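Local structure of Lmo0547 protein (Listeria monocytogenes, 4R9N) at residues T127-N132 and H203-S208. The protein probably acts as a sugar-responsive transcriptional regulator of the SorC family, binding DNA and a carbohydrate effector. Sequence-based numbering, arbitrary orientation.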
# COMPACT_ATOMS: atom_id res chain seq x y z
N THR A 127 12.19 -3.26 -19.99
CA THR A 127 13.57 -2.85 -19.82
C THR A 127 13.88 -1.46 -20.35
O THR A 127 14.55 -0.70 -19.65
CB THR A 127 14.53 -3.85 -20.46
OG1 THR A 127 14.21 -5.18 -20.01
CG2 THR A 127 15.97 -3.50 -20.11
N ASP A 128 13.43 -1.12 -21.57
CA ASP A 128 13.56 0.24 -22.12
C ASP A 128 12.92 1.34 -21.25
O ASP A 128 13.48 2.42 -21.06
CB ASP A 128 12.86 0.32 -23.47
CG ASP A 128 13.60 -0.38 -24.56
OD1 ASP A 128 14.70 -0.90 -24.27
OD2 ASP A 128 13.08 -0.40 -25.72
N LEU A 129 11.71 1.08 -20.77
CA LEU A 129 10.99 2.03 -19.93
C LEU A 129 11.71 2.22 -18.61
O LEU A 129 11.94 3.34 -18.17
CB LEU A 129 9.56 1.56 -19.64
CG LEU A 129 8.60 1.64 -20.82
CD1 LEU A 129 7.38 0.77 -20.59
CD2 LEU A 129 8.15 3.07 -20.98
N SER A 130 12.03 1.11 -17.94
CA SER A 130 12.73 1.19 -16.68
C SER A 130 13.98 2.07 -16.78
O SER A 130 14.31 2.77 -15.81
CB SER A 130 13.08 -0.21 -16.16
OG SER A 130 11.92 -0.84 -15.65
N LYS A 131 14.65 2.06 -17.94
CA LYS A 131 15.84 2.90 -18.16
C LYS A 131 15.61 4.31 -18.79
O LYS A 131 16.55 5.08 -18.90
CB LYS A 131 16.89 2.12 -18.99
CG LYS A 131 16.79 2.32 -20.50
CD LYS A 131 17.79 1.46 -21.26
CE LYS A 131 17.88 1.87 -22.73
NZ LYS A 131 19.14 1.38 -23.39
N ASN A 132 14.41 4.67 -19.22
CA ASN A 132 14.20 6.08 -19.60
C ASN A 132 14.49 6.97 -18.38
O ASN A 132 14.13 6.59 -17.24
CB ASN A 132 12.74 6.33 -20.05
CG ASN A 132 12.33 7.80 -19.94
OD1 ASN A 132 11.75 8.21 -18.95
ND2 ASN A 132 12.66 8.58 -20.93
N HIS A 203 8.16 -7.94 -13.94
CA HIS A 203 7.62 -7.10 -14.99
C HIS A 203 6.85 -5.88 -14.47
O HIS A 203 6.19 -5.16 -15.20
CB HIS A 203 6.80 -7.96 -15.96
CG HIS A 203 7.66 -8.88 -16.81
ND1 HIS A 203 8.26 -10.02 -16.30
CD2 HIS A 203 8.08 -8.78 -18.08
CE1 HIS A 203 9.00 -10.60 -17.25
NE2 HIS A 203 8.86 -9.89 -18.35
N VAL A 204 6.94 -5.60 -13.16
CA VAL A 204 6.23 -4.49 -12.58
C VAL A 204 7.15 -3.25 -12.54
O VAL A 204 8.31 -3.35 -12.13
CB VAL A 204 5.76 -4.88 -11.15
CG1 VAL A 204 5.25 -3.65 -10.40
CG2 VAL A 204 4.65 -5.91 -11.22
N ILE A 205 6.61 -2.10 -12.94
CA ILE A 205 7.34 -0.85 -12.82
C ILE A 205 6.85 -0.18 -11.54
O ILE A 205 5.79 0.39 -11.50
CB ILE A 205 7.14 0.05 -14.05
CG1 ILE A 205 7.62 -0.72 -15.32
CG2 ILE A 205 7.92 1.36 -13.86
CD1 ILE A 205 7.55 0.03 -16.61
N GLY A 206 7.67 -0.25 -10.50
CA GLY A 206 7.38 0.38 -9.24
C GLY A 206 8.37 -0.17 -8.21
O GLY A 206 9.19 -1.05 -8.51
N LEU A 207 8.23 0.33 -6.99
CA LEU A 207 9.09 -0.04 -5.88
C LEU A 207 8.94 -1.49 -5.51
O LEU A 207 7.81 -1.99 -5.41
CB LEU A 207 8.63 0.81 -4.69
CG LEU A 207 9.50 1.10 -3.51
CD1 LEU A 207 10.27 2.37 -3.79
CD2 LEU A 207 8.64 1.34 -2.28
N SER A 208 10.06 -2.19 -5.29
CA SER A 208 10.10 -3.58 -4.86
C SER A 208 9.92 -3.72 -3.36
O SER A 208 9.99 -2.74 -2.59
CB SER A 208 11.45 -4.18 -5.27
OG SER A 208 12.43 -3.63 -4.38
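Leu129 O accepts a hydrogen bond from the backbone N of Asn132 at 3.0 Å as helix 123-131 ends, and the side chain of the same leucine meets Ile205. The domain has a Rossmann-like fold built on a parallel sheet, and here a helix after its edge strand 110-111 packs on the loop between helices 199-202 and 209-213. The contact is small and apolar, burying 103 Å² in all. Ile205 reaches the helix with its outermost methyl: chi2 of -178° holds CD1 anti to CA, extending the branch, and brings it to 3.9 Å from Leu129 CB. Leu129 CD1 lies 4.1 Å from that same methyl, and the two side chains cross at about a right angle. Leu129 also touches Ile135 of helix 133-143, which begins just after Asn132; Asn132 is the N-cap of that helix, with OD1 accepting from the backbone N of Ile135. The loop is anchored through backbone bonds of Ile205 to Gly85 and Ala118, and a polar tie to the start of helix 123-131 runs from His203 NE2 to Thr123 OG1. Beside the apolar pair, Ser130 OG makes a weak hydrogen bond to Lys126 O one turn earlier and sits 4.3 Å from Ile205 CG1.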